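Local coordinates for protein acetyl xylan esterase (Metagenome, PDB 6XYC) that probably removes both acetyl and feruloyl groups from natural xylans, as a bifunctional esterase of the alpha/beta hydrolase superfamily, at residues Y8-T13 with I29-E34; A38-I43 with P112-I117; G64-K69 with K273-F278; R102-K107 with G153-T158; I42-G47 with M58-I63. All coordinates share one frame; numbering follows the deposited sequence.

Interaction 1: Y8-T13 with I29-E34; sequences YSTSWT and IYLPKE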
# COMPACT_ATOMS: atom_id res chain seq x y z
N TYR A 8 -6.64 20.62 4.70
CA TYR A 8 -6.44 20.08 6.04
C TYR A 8 -6.43 21.20 7.08
O TYR A 8 -6.04 22.33 6.80
CB TYR A 8 -5.12 19.27 6.13
CG TYR A 8 -3.85 20.03 5.78
CD1 TYR A 8 -3.09 20.66 6.76
CD2 TYR A 8 -3.40 20.10 4.46
CE1 TYR A 8 -1.93 21.35 6.44
CE2 TYR A 8 -2.24 20.79 4.13
CZ TYR A 8 -1.51 21.41 5.13
OH TYR A 8 -0.36 22.09 4.81
N SER A 9 -6.87 20.84 8.29
CA SER A 9 -6.86 21.74 9.43
C SER A 9 -5.61 21.58 10.29
O SER A 9 -5.25 22.52 11.02
CB SER A 9 -8.09 21.50 10.30
OG SER A 9 -8.08 20.18 10.82
N THR A 10 -4.95 20.43 10.22
CA THR A 10 -3.84 20.08 11.09
C THR A 10 -2.89 19.21 10.30
O THR A 10 -3.33 18.34 9.53
CB THR A 10 -4.33 19.34 12.34
OG1 THR A 10 -5.39 20.07 12.95
CG2 THR A 10 -3.20 19.18 13.34
N SER A 11 -1.59 19.44 10.47
CA SER A 11 -0.59 18.62 9.84
C SER A 11 0.56 18.40 10.81
O SER A 11 0.96 19.31 11.54
CB SER A 11 -0.06 19.25 8.54
OG SER A 11 0.65 20.45 8.80
N TRP A 12 1.05 17.16 10.84
CA TRP A 12 2.34 16.82 11.43
C TRP A 12 3.17 16.24 10.29
O TRP A 12 2.77 15.25 9.68
CB TRP A 12 2.21 15.80 12.55
CG TRP A 12 1.45 16.22 13.78
CD1 TRP A 12 1.97 16.73 14.94
CD2 TRP A 12 0.04 16.09 14.00
NE1 TRP A 12 0.97 16.95 15.85
CE2 TRP A 12 -0.23 16.57 15.30
CE3 TRP A 12 -1.02 15.63 13.22
CZ2 TRP A 12 -1.51 16.59 15.83
CZ3 TRP A 12 -2.30 15.66 13.74
CH2 TRP A 12 -2.54 16.14 15.04
N THR A 13 4.32 16.85 10.00
CA THR A 13 5.18 16.31 8.95
C THR A 13 6.49 15.79 9.54
O THR A 13 6.98 16.29 10.55
CB THR A 13 5.47 17.35 7.86
OG1 THR A 13 5.98 18.56 8.44
CG2 THR A 13 4.20 17.65 7.07
N ILE A 29 1.11 13.33 8.69
CA ILE A 29 -0.27 13.14 9.11
C ILE A 29 -1.05 14.42 8.84
O ILE A 29 -0.62 15.50 9.25
CB ILE A 29 -0.37 12.76 10.60
CG1 ILE A 29 0.40 11.47 10.88
CG2 ILE A 29 -1.82 12.61 11.01
CD1 ILE A 29 0.52 11.13 12.35
N TYR A 30 -2.19 14.30 8.17
CA TYR A 30 -3.07 15.43 7.87
C TYR A 30 -4.48 15.11 8.35
O TYR A 30 -4.98 14.00 8.11
CB TYR A 30 -3.10 15.73 6.37
CG TYR A 30 -1.76 16.02 5.74
CD1 TYR A 30 -1.26 17.31 5.70
CD2 TYR A 30 -0.99 15.01 5.19
CE1 TYR A 30 -0.04 17.59 5.12
CE2 TYR A 30 0.24 15.27 4.62
CZ TYR A 30 0.71 16.56 4.59
OH TYR A 30 1.93 16.84 4.02
N LEU A 31 -5.13 16.08 9.02
CA LEU A 31 -6.52 15.93 9.42
C LEU A 31 -7.41 16.84 8.57
O LEU A 31 -6.99 17.95 8.21
CB LEU A 31 -6.72 16.27 10.90
CG LEU A 31 -5.76 15.59 11.88
CD1 LEU A 31 -6.04 16.07 13.31
CD2 LEU A 31 -5.86 14.07 11.79
N PRO A 32 -8.64 16.42 8.24
CA PRO A 32 -9.45 17.20 7.30
C PRO A 32 -9.74 18.61 7.79
O PRO A 32 -9.77 18.89 8.99
CB PRO A 32 -10.74 16.38 7.17
CG PRO A 32 -10.36 14.98 7.58
CD PRO A 32 -9.27 15.14 8.61
N LYS A 33 -9.95 19.51 6.82
CA LYS A 33 -10.35 20.87 7.15
C LYS A 33 -11.62 20.89 7.98
O LYS A 33 -11.70 21.56 9.01
CB LYS A 33 -10.54 21.67 5.86
CG LYS A 33 -11.04 23.10 6.07
CD LYS A 33 -9.92 24.08 6.44
CE LYS A 33 -8.65 23.90 5.63
NZ LYS A 33 -7.43 24.38 6.34
N GLU A 34 -12.65 20.19 7.50
CA GLU A 34 -13.88 19.98 8.24
C GLU A 34 -13.55 19.37 9.60
O GLU A 34 -13.32 18.16 9.70
CB GLU A 34 -14.82 19.07 7.45
CG GLU A 34 -14.12 17.89 6.76
CD GLU A 34 -14.75 17.53 5.42
OE1 GLU A 34 -14.86 16.33 5.11
OE2 GLU A 34 -15.12 18.44 4.66

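Interaction 2: A38-I43 with P112-I117; sequences AYKAII and PSFIGI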
# COMPACT_ATOMS: atom_id res chain seq x y z
N ALA A 38 -12.90 13.11 16.15
CA ALA A 38 -11.86 12.18 15.72
C ALA A 38 -12.07 11.87 14.25
O ALA A 38 -13.12 12.17 13.68
CB ALA A 38 -11.87 10.90 16.56
N TYR A 39 -11.07 11.25 13.64
CA TYR A 39 -11.11 10.95 12.21
C TYR A 39 -10.65 9.53 11.95
O TYR A 39 -9.58 9.12 12.41
CB TYR A 39 -10.21 11.92 11.43
CG TYR A 39 -10.47 13.38 11.69
CD1 TYR A 39 -11.42 14.07 10.96
CD2 TYR A 39 -9.75 14.06 12.66
CE1 TYR A 39 -11.65 15.41 11.19
CE2 TYR A 39 -9.97 15.40 12.90
CZ TYR A 39 -10.92 16.06 12.16
OH TYR A 39 -11.14 17.39 12.40
N LYS A 40 -11.45 8.79 11.19
CA LYS A 40 -10.98 7.53 10.62
C LYS A 40 -9.80 7.80 9.69
O LYS A 40 -9.67 8.88 9.11
CB LYS A 40 -12.12 6.83 9.87
CG LYS A 40 -13.46 6.90 10.59
CD LYS A 40 -14.00 5.52 10.98
CE LYS A 40 -15.16 5.63 11.96
NZ LYS A 40 -16.43 5.08 11.40
N ALA A 41 -8.92 6.81 9.57
CA ALA A 41 -7.61 7.04 8.98
C ALA A 41 -7.38 6.21 7.72
O ALA A 41 -7.84 5.07 7.60
CB ALA A 41 -6.49 6.73 10.00
N ILE A 42 -6.64 6.81 6.78
CA ILE A 42 -6.19 6.14 5.57
C ILE A 42 -4.68 6.32 5.47
O ILE A 42 -4.20 7.46 5.45
CB ILE A 42 -6.87 6.68 4.31
CG1 ILE A 42 -8.40 6.62 4.44
CG2 ILE A 42 -6.40 5.91 3.07
CD1 ILE A 42 -8.97 5.23 4.50
N ILE A 43 -3.95 5.21 5.38
CA ILE A 43 -2.51 5.24 5.13
C ILE A 43 -2.29 5.18 3.63
O ILE A 43 -2.88 4.34 2.93
CB ILE A 43 -1.81 4.08 5.85
CG1 ILE A 43 -1.87 4.29 7.36
CG2 ILE A 43 -0.36 3.97 5.38
CD1 ILE A 43 -1.50 3.07 8.17
N PRO A 112 -9.12 4.95 15.69
CA PRO A 112 -8.47 3.71 15.23
C PRO A 112 -9.42 2.57 14.92
O PRO A 112 -8.95 1.46 14.67
CB PRO A 112 -7.56 3.35 16.42
CG PRO A 112 -8.32 3.84 17.62
CD PRO A 112 -9.03 5.11 17.16
N SER A 113 -10.74 2.79 14.95
CA SER A 113 -11.68 1.73 14.59
C SER A 113 -11.70 1.45 13.09
O SER A 113 -12.23 0.42 12.68
CB SER A 113 -13.09 2.10 15.06
OG SER A 113 -13.59 3.23 14.38
N PHE A 114 -11.13 2.35 12.28
CA PHE A 114 -10.97 2.10 10.85
C PHE A 114 -9.64 2.67 10.40
O PHE A 114 -9.41 3.88 10.51
CB PHE A 114 -12.11 2.72 10.04
CG PHE A 114 -12.05 2.39 8.58
CD1 PHE A 114 -12.53 1.18 8.11
CD2 PHE A 114 -11.48 3.27 7.68
CE1 PHE A 114 -12.47 0.86 6.77
CE2 PHE A 114 -11.42 2.97 6.33
CZ PHE A 114 -11.91 1.76 5.88
N ILE A 115 -8.77 1.81 9.88
CA ILE A 115 -7.52 2.22 9.25
C ILE A 115 -7.48 1.52 7.90
O ILE A 115 -7.19 0.33 7.82
CB ILE A 115 -6.29 1.86 10.08
CG1 ILE A 115 -6.39 2.50 11.47
CG2 ILE A 115 -5.02 2.32 9.38
CD1 ILE A 115 -5.20 2.20 12.38
N GLY A 116 -7.79 2.27 6.83
CA GLY A 116 -7.60 1.76 5.49
C GLY A 116 -6.21 2.05 4.98
O GLY A 116 -5.43 2.78 5.59
N ILE A 117 -5.89 1.45 3.83
CA ILE A 117 -4.56 1.60 3.25
C ILE A 117 -4.70 1.60 1.73
O ILE A 117 -5.51 0.86 1.16
CB ILE A 117 -3.60 0.51 3.75
CG1 ILE A 117 -2.15 0.88 3.43
CG2 ILE A 117 -3.95 -0.85 3.15
CD1 ILE A 117 -1.12 0.08 4.21

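Interaction 3: G64-K69 with K273-F278; sequences GAPLLK and KDMTDF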
# COMPACT_ATOMS: atom_id res chain seq x y z
N GLY A 64 -4.06 12.73 -1.74
CA GLY A 64 -4.38 13.11 -0.38
C GLY A 64 -5.63 13.96 -0.29
O GLY A 64 -6.48 13.74 0.59
N ALA A 65 -5.78 14.92 -1.19
CA ALA A 65 -6.90 15.85 -1.10
C ALA A 65 -8.25 15.15 -1.14
O ALA A 65 -9.08 15.42 -0.26
CB ALA A 65 -6.80 16.90 -2.22
N PRO A 66 -8.55 14.27 -2.10
CA PRO A 66 -9.88 13.63 -2.09
C PRO A 66 -10.18 12.90 -0.79
O PRO A 66 -11.31 12.97 -0.29
CB PRO A 66 -9.83 12.67 -3.29
CG PRO A 66 -8.35 12.52 -3.62
CD PRO A 66 -7.71 13.82 -3.23
N LEU A 67 -9.18 12.22 -0.22
CA LEU A 67 -9.39 11.52 1.05
C LEU A 67 -9.72 12.50 2.17
O LEU A 67 -10.62 12.24 2.98
CB LEU A 67 -8.15 10.71 1.40
CG LEU A 67 -7.85 9.55 0.44
CD1 LEU A 67 -6.55 8.84 0.83
CD2 LEU A 67 -9.01 8.58 0.42
N LEU A 68 -9.01 13.63 2.24
CA LEU A 68 -9.30 14.62 3.26
C LEU A 68 -10.70 15.20 3.09
O LEU A 68 -11.45 15.34 4.06
CB LEU A 68 -8.24 15.73 3.23
CG LEU A 68 -6.86 15.28 3.71
CD1 LEU A 68 -5.77 16.23 3.23
CD2 LEU A 68 -6.84 15.15 5.23
N LYS A 69 -11.07 15.53 1.85
CA LYS A 69 -12.40 16.08 1.59
C LYS A 69 -13.49 15.08 1.95
O LYS A 69 -14.61 15.48 2.30
CB LYS A 69 -12.52 16.50 0.12
CG LYS A 69 -11.72 17.74 -0.25
CD LYS A 69 -10.76 17.46 -1.40
CE LYS A 69 -11.30 17.95 -2.74
NZ LYS A 69 -10.61 17.30 -3.88
N LYS A 273 -13.52 9.37 -6.61
CA LYS A 273 -14.81 9.12 -5.98
C LYS A 273 -15.01 7.64 -5.73
O LYS A 273 -15.54 7.24 -4.68
CB LYS A 273 -15.94 9.67 -6.85
CG LYS A 273 -17.32 9.68 -6.17
CD LYS A 273 -18.41 10.25 -7.09
CE LYS A 273 -19.75 9.54 -6.90
NZ LYS A 273 -20.18 9.45 -5.48
N ASP A 274 -14.59 6.78 -6.68
CA ASP A 274 -14.65 5.35 -6.44
C ASP A 274 -13.88 4.99 -5.17
O ASP A 274 -14.36 4.19 -4.35
CB ASP A 274 -14.08 4.58 -7.63
CG ASP A 274 -14.97 4.67 -8.87
OD1 ASP A 274 -16.20 4.81 -8.72
OD2 ASP A 274 -14.42 4.58 -9.98
N MET A 275 -12.69 5.57 -4.99
CA MET A 275 -11.88 5.24 -3.82
C MET A 275 -12.53 5.75 -2.54
O MET A 275 -12.61 5.03 -1.54
CB MET A 275 -10.47 5.82 -3.96
CG MET A 275 -9.68 5.82 -2.66
SD MET A 275 -7.99 6.44 -2.78
CE MET A 275 -8.27 8.10 -3.36
N THR A 276 -12.98 7.01 -2.54
CA THR A 276 -13.54 7.58 -1.32
C THR A 276 -14.90 6.98 -0.99
O THR A 276 -15.22 6.80 0.18
CB THR A 276 -13.64 9.11 -1.44
OG1 THR A 276 -14.36 9.47 -2.63
CG2 THR A 276 -12.26 9.73 -1.48
N ASP A 277 -15.70 6.65 -2.01
CA ASP A 277 -16.94 5.93 -1.75
C ASP A 277 -16.66 4.57 -1.12
O ASP A 277 -17.31 4.18 -0.15
CB ASP A 277 -17.73 5.77 -3.06
CG ASP A 277 -18.48 7.03 -3.46
OD1 ASP A 277 -18.47 8.01 -2.68
OD2 ASP A 277 -19.07 7.05 -4.56
N PHE A 278 -15.67 3.85 -1.67
CA PHE A 278 -15.31 2.54 -1.14
C PHE A 278 -14.90 2.63 0.32
O PHE A 278 -15.44 1.93 1.18
CB PHE A 278 -14.19 1.95 -2.01
CG PHE A 278 -13.59 0.69 -1.46
CD1 PHE A 278 -14.22 -0.54 -1.66
CD2 PHE A 278 -12.39 0.71 -0.76
CE1 PHE A 278 -13.67 -1.71 -1.16
CE2 PHE A 278 -11.84 -0.46 -0.26
CZ PHE A 278 -12.48 -1.67 -0.46

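Interaction 4: R102-K107 with G153-T158; sequences RSNAAK and GNYLST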
# COMPACT_ATOMS: atom_id res chain seq x y z
N ARG A 102 -1.93 3.26 14.82
CA ARG A 102 -2.95 2.68 15.69
C ARG A 102 -2.65 2.98 17.15
O ARG A 102 -3.54 3.39 17.91
CB ARG A 102 -3.04 1.17 15.47
CG ARG A 102 -4.03 0.46 16.38
CD ARG A 102 -4.36 -0.94 15.90
NE ARG A 102 -5.34 -0.94 14.82
CZ ARG A 102 -5.10 -1.35 13.59
NH1 ARG A 102 -3.89 -1.81 13.26
NH2 ARG A 102 -6.05 -1.31 12.67
N SER A 103 -1.40 2.79 17.57
CA SER A 103 -1.05 3.01 18.97
C SER A 103 -1.21 4.47 19.36
O SER A 103 -1.69 4.77 20.46
CB SER A 103 0.39 2.55 19.23
OG SER A 103 0.78 2.79 20.57
N ASN A 104 -0.83 5.39 18.48
CA ASN A 104 -0.81 6.82 18.79
C ASN A 104 -2.04 7.56 18.27
O ASN A 104 -2.03 8.79 18.22
CB ASN A 104 0.46 7.44 18.22
CG ASN A 104 1.72 6.95 18.92
OD1 ASN A 104 1.99 7.34 20.06
ND2 ASN A 104 2.48 6.08 18.26
N ALA A 105 -3.11 6.84 17.92
CA ALA A 105 -4.26 7.46 17.28
C ALA A 105 -4.81 8.61 18.10
O ALA A 105 -5.08 9.70 17.57
CB ALA A 105 -5.35 6.40 17.05
N ALA A 106 -4.98 8.41 19.41
CA ALA A 106 -5.57 9.44 20.25
C ALA A 106 -4.78 10.74 20.17
O ALA A 106 -5.36 11.83 20.07
CB ALA A 106 -5.66 8.96 21.69
N LYS A 107 -3.45 10.65 20.22
CA LYS A 107 -2.62 11.85 20.18
C LYS A 107 -2.86 12.66 18.91
O LYS A 107 -2.69 13.89 18.93
CB LYS A 107 -1.14 11.45 20.28
CG LYS A 107 -0.15 12.39 19.60
CD LYS A 107 -0.12 13.77 20.24
CE LYS A 107 0.21 14.83 19.20
NZ LYS A 107 0.02 16.22 19.72
N GLY A 153 10.70 -0.59 15.68
CA GLY A 153 10.05 0.41 16.49
C GLY A 153 9.63 -0.09 17.86
O GLY A 153 9.99 -1.18 18.30
N ASN A 154 8.84 0.75 18.53
CA ASN A 154 8.52 0.56 19.94
C ASN A 154 7.03 0.35 20.19
O ASN A 154 6.53 0.65 21.27
CB ASN A 154 9.00 1.76 20.75
CG ASN A 154 10.50 1.89 20.78
OD1 ASN A 154 11.23 0.99 20.36
ND2 ASN A 154 10.99 3.02 21.29
N TYR A 155 6.31 -0.20 19.21
CA TYR A 155 4.88 -0.43 19.35
C TYR A 155 4.52 -1.85 18.92
O TYR A 155 3.45 -2.11 18.38
CB TYR A 155 4.10 0.61 18.55
CG TYR A 155 4.49 2.02 18.96
CD1 TYR A 155 3.90 2.63 20.06
CD2 TYR A 155 5.46 2.72 18.25
CE1 TYR A 155 4.25 3.92 20.43
CE2 TYR A 155 5.82 4.00 18.63
CZ TYR A 155 5.21 4.60 19.71
OH TYR A 155 5.57 5.87 20.08
N LEU A 156 5.42 -2.79 19.20
CA LEU A 156 5.26 -4.15 18.71
C LEU A 156 4.01 -4.82 19.27
O LEU A 156 3.46 -5.72 18.63
CB LEU A 156 6.50 -4.97 19.05
CG LEU A 156 7.84 -4.42 18.54
CD1 LEU A 156 8.98 -5.37 18.87
CD2 LEU A 156 7.76 -4.17 17.04
N SER A 157 3.56 -4.40 20.45
CA SER A 157 2.37 -5.00 21.04
C SER A 157 1.09 -4.56 20.34
O SER A 157 0.04 -5.18 20.55
CB SER A 157 2.29 -4.65 22.53
OG SER A 157 1.81 -3.34 22.72
N THR A 158 1.15 -3.52 19.52
CA THR A 158 -0.02 -3.02 18.83
C THR A 158 -0.28 -3.82 17.55
O THR A 158 0.66 -4.24 16.87
CB THR A 158 0.16 -1.54 18.48
OG1 THR A 158 0.44 -0.79 19.67
CG2 THR A 158 -1.09 -0.99 17.81

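Interaction 5: I42-G47 with M58-I63; sequences IIIIYG and MASASI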
# COMPACT_ATOMS: atom_id res chain seq x y z
N ILE A 42 -6.64 6.81 6.78
CA ILE A 42 -6.19 6.14 5.57
C ILE A 42 -4.68 6.32 5.47
O ILE A 42 -4.20 7.46 5.45
CB ILE A 42 -6.87 6.68 4.31
CG1 ILE A 42 -8.40 6.62 4.44
CG2 ILE A 42 -6.40 5.91 3.07
CD1 ILE A 42 -8.97 5.23 4.50
N ILE A 43 -3.95 5.21 5.38
CA ILE A 43 -2.51 5.24 5.13
C ILE A 43 -2.29 5.18 3.63
O ILE A 43 -2.88 4.34 2.93
CB ILE A 43 -1.81 4.08 5.85
CG1 ILE A 43 -1.87 4.29 7.36
CG2 ILE A 43 -0.36 3.97 5.38
CD1 ILE A 43 -1.50 3.07 8.17
N ILE A 44 -1.45 6.08 3.11
CA ILE A 44 -1.19 6.11 1.68
C ILE A 44 0.30 5.93 1.43
O ILE A 44 1.15 6.36 2.22
CB ILE A 44 -1.70 7.42 1.02
CG1 ILE A 44 -0.84 8.62 1.42
CG2 ILE A 44 -3.15 7.67 1.40
CD1 ILE A 44 -1.22 9.90 0.68
N ILE A 45 0.62 5.30 0.30
CA ILE A 45 1.99 4.90 -0.01
C ILE A 45 2.29 5.21 -1.47
O ILE A 45 1.58 4.74 -2.37
CB ILE A 45 2.24 3.40 0.26
CG1 ILE A 45 1.70 2.99 1.63
CG2 ILE A 45 3.74 3.08 0.13
CD1 ILE A 45 1.74 1.48 1.84
N TYR A 46 3.36 5.96 -1.70
CA TYR A 46 3.75 6.34 -3.06
C TYR A 46 4.20 5.11 -3.85
O TYR A 46 4.57 4.07 -3.30
CB TYR A 46 4.89 7.35 -3.03
CG TYR A 46 6.08 6.90 -2.19
CD1 TYR A 46 6.27 7.40 -0.90
CD2 TYR A 46 7.00 5.97 -2.67
CE1 TYR A 46 7.33 6.99 -0.13
CE2 TYR A 46 8.09 5.57 -1.89
CZ TYR A 46 8.24 6.07 -0.62
OH TYR A 46 9.30 5.68 0.16
N GLY A 47 4.19 5.27 -5.17
CA GLY A 47 4.81 4.32 -6.07
C GLY A 47 6.17 4.81 -6.54
O GLY A 47 6.39 6.01 -6.72
N MET A 58 4.85 13.21 -2.38
CA MET A 58 4.28 12.99 -3.71
C MET A 58 2.95 12.25 -3.62
O MET A 58 2.00 12.57 -4.34
CB MET A 58 5.27 12.21 -4.58
CG MET A 58 6.27 13.11 -5.29
SD MET A 58 7.62 12.20 -6.07
CE MET A 58 8.26 13.46 -7.18
N ALA A 59 2.87 11.24 -2.74
CA ALA A 59 1.62 10.51 -2.55
C ALA A 59 0.53 11.45 -2.04
O ALA A 59 -0.60 11.45 -2.54
CB ALA A 59 1.83 9.35 -1.58
N SER A 60 0.87 12.28 -1.05
CA SER A 60 -0.12 13.20 -0.48
C SER A 60 -0.63 14.17 -1.54
O SER A 60 -1.84 14.44 -1.62
CB SER A 60 0.50 13.98 0.69
OG SER A 60 0.78 13.12 1.77
N ALA A 61 0.28 14.71 -2.36
CA ALA A 61 -0.15 15.60 -3.43
C ALA A 61 -0.99 14.87 -4.46
O ALA A 61 -1.87 15.47 -5.07
CB ALA A 61 1.07 16.23 -4.11
N SER A 62 -0.74 13.57 -4.66
CA SER A 62 -1.41 12.84 -5.72
C SER A 62 -2.83 12.44 -5.33
O SER A 62 -3.76 12.59 -6.13
CB SER A 62 -0.61 11.59 -6.09
OG SER A 62 0.65 11.94 -6.63
N ILE A 63 -3.02 11.91 -4.12
CA ILE A 63 -4.33 11.37 -3.75
C ILE A 63 -4.76 11.77 -2.34
O ILE A 63 -5.72 11.22 -1.80
CB ILE A 63 -4.34 9.83 -3.88
CG1 ILE A 63 -3.54 9.19 -2.73
CG2 ILE A 63 -3.76 9.39 -5.22
CD1 ILE A 63 -3.28 7.70 -2.89

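Interaction 1: Y8-T13 with I29-E34
Ser-11 and Tyr-30 form a non-hydrogen-bonded pair between antiparallel strands whose axes run at 174°, and beside them Trp-12 and Ile-29 close a hydrogen-bonded pair, Trp-12 N to Ile-29 O at 2.8 Å and Ile-29 N to Trp-12 O at 2.7 Å. This is the beta hairpin of strands 8-16 and 26-32. On the face carrying Ser-11, Tyr-30 keeps CG beside its backbone N (chi1 -57°), which turns the ring edge to the face of Tyr-8, a T-shaped pair with CD1 of Tyr-30 over the ring centre and planes at 62°. CB of Ser-11 packs 3.6 Å from the same CD1 of Tyr-30. The opposite face belongs to Trp-12: its CE3 rests 3.8 Å from Ile-29 CG2, and CD1 of Leu-31 meets the indole at its edge. At the corner, Ser-9 OG donates to Pro-32 O (2.8 Å) from well above the carbonyl plane. Around the hairpin, Tyr-30 is backbone-bonded to Val-74 of the next strand and touches Ser-60 and Leu-68 of helix 56-69, Leu-31 touches Tyr-39 of strand 39-45, and Trp-12 stacks edge-to-face with Tyr-108.

Interaction 2: A38-I43 with P112-I117
Ile-43 and Ile-117 pair on neighbouring parallel strands, their side chains crossing at a slant, and the path of Ile-43 shows how one branched side chain can serve two partners. Its CB sits 4.0 Å from CG1 of Ile-117 and marginally closer to the carbonyl oxygen of Gly-116. From there the branches part. CG2, anti to the backbone N, keeps to Ile-117, touching CG1 and CD1; CG1 takes the place beside the backbone N (chi1 -68°) and carries the extended chain back along the strand, until CD1 at the tip meets Ile-115 CG2 at 3.8 Å. Beneath these contacts runs the backbone ladder, in which Ala-41 N donates to Phe-114 O (3.1 Å), Gly-116 N to Ala-41 O (2.9 Å) and Ile-43 N to Gly-116 O (2.9 Å). Two adjacent strands, 39-45 and 114-120, thus pair in the parallel core of the alpha/beta hydrolase sheet; the second leads to Ser-121, which lines the pocket of the bound sulfonyl fluoride and lies on what is probably the nucleophile elbow. On the other face, Ile-42 swings CD1 over Gly-116, where a CB would collide with it, and reaches the edge of the Phe-114 ring, with CE2 3.8 Å away. Ile-42 and Phe-114 both also touch Phe-279 of helix 269-284, which covers this face. Lys-40 crosses Phe-114 at about a right angle, its CD 3.5 Å from CB of Phe-114, while its CE passes Ser-113 OG, a hydroxyl hydrogen-bonded to Asp-111.

Interaction 3: G64-K69 with K273-F278
Pro-66 brings the one ring to this helix pair, and it is puckered, not flat: its CG faces CE of Met-275 at 4.4 Å and its CB faces CG2 of Thr-276 at 4.2 Å, with no aromatic or amide plane meeting across the contact. Packing between helices is therefore left to methyl and methylene groups. CD2 of Leu-67 is the common point, 3.9 Å from Met-275 CE and equally far from Thr-276 CG2. Met-275 leaves its helix with CG anti to the backbone N (chi1 166°) and runs straight until it bends at the sulfur, which sets CE against CD2 and CG of Leu-67, the two side chains crossing at about a right angle. CG2 of Thr-276 also lies 3.6 Å from the carbonyl oxygen of Pro-66, while its hydroxyl turns back to Phe-272 O in its own helix. An alanine in place of Met-275 lacks the sulfur and its methyl and would probably leave a gap beside Leu-67 CD2 and the ring of Pro-66. The segment axes approach to 9.7 Å at an angle of 39°. Both helices lie against the sheet: Leu-67 touches Ile-42, Ile-44 and Val-74 on strands 39-45 and 73-77, whereas Met-275 packs on Val-166 and Trp-168 of strand 164-168, so that the pair spans the sheet from strand 73-77 to strand 164-168.

Interaction 4: R102-K107 with G153-T158
Thr-158 and Arg-102 make the close apolar part of this surface contact. The methyl CG2 of Thr-158 lies across the aliphatic start of the arginine, 3.6 Å from CG and within 3.8 Å of CB and CD of Arg-102. On its other branch, Thr-158 OG1 comes 3.4 Å from CB of Ser-103. That serine turns OG anti to its backbone nitrogen (chi1 178°), which carries the hydroxyl to CD1 of Tyr-155 at 3.2 Å. Beside it, the amide of Asn-104 stands nearly upright on the Tyr-155 ring, planes 82° apart, with ND2 over one face, displaced toward the rim and 3.4 Å from CZ. The segment 153-158 is a loop that folds through a type I turn from Tyr-155 to Thr-158, and the loose side is the crest of that turn, where Leu-156 and Ser-157 look to solvent. A serine in place of Tyr-155 would probably leave the Asn-104 amide and the Ser-103 hydroxyl without the ring they lean on. No hydrogen bond joins the two segments. The polar ends are engaged beside them: Arg-102 donates to the carbonyl oxygens of Gly-159 and His-161, and Asn-104 ND2 to that of Tyr-100. The chemistry implies that the end of helix 89-103 meets the loop by van der Waals contact, with directional bonding supplied by the guanidinium of Arg-102, which reaches carbonyls just past the turn.

Interaction 5: I42-G47 with M58-I63
A strand-against-helix contact, this packing of Ile-44 and Tyr-46 on Ala-59 lies inside a beta-alpha-beta unit of the alpha/beta hydrolase fold, strand 39-45 followed by helix 56-69 and strand 73-77. The helix passes over the strand with their segment axes 8.1 Å apart at 113°. The small side chain of Ala-59 is consistent with this close approach: it points at the strand, and the CA of Ala-59 lies 4.7 Å from the CA of Tyr-46. Its methyl fills the angle between the strand end and the following loop, 3.7 Å from Tyr-46 N and 3.9 Å from Tyr-46 CB. The phenol of Tyr-46 leads away from the helix, and its hydroxyl is hydrogen-bonded to Ala-52 O and His-79 N, which holds the ring at the entrance to the loop. The next residue, Gly-47, touches the bound 4-(2-aminoethyl)benzenesulfonyl fluoride, so the contact lies close to the ligand pocket, one residue before its wall. Within the helix, Met-58 O accepts from both Ser-62 N and Ser-62 OG, which approach it from opposite faces of its plane. Ile-44 makes the most extensive contact; its CG1 stands between the backbone N and the carbonyl carbon (chi1 71°) and sends the chain straight at the helix. There CD1 of Ile-44 ends 3.6 Å from Ala-59 C, 3.8 Å from Ala-59 CB and 4.2 Å from Ile-63 CG1.

How the interactions relate
From the N terminus, interaction 1 closes first, a short hairpin loop at the edge of the sheet that is complete before any other contact opens. Strand 39-45 then starts two contacts: interaction 5 closes after a short connection of ten residues, within a beta-alpha-beta unit, whereas interaction 2 spans a much longer loop to strand 114-120. Interactions 2 and 5 share Ile-42 and Ile-43. Interaction 3 opens on the same helix as interaction 5 and closes only near the C terminus, crossing interaction 2 and enclosing interaction 4, which itself crosses interaction 2. Leu-67 joins interactions 3 and 5 through Ile-44, while Tyr-39 links interactions 1 and 2. Hairpin, central strands, covering helices and a surface loop are thus tied together.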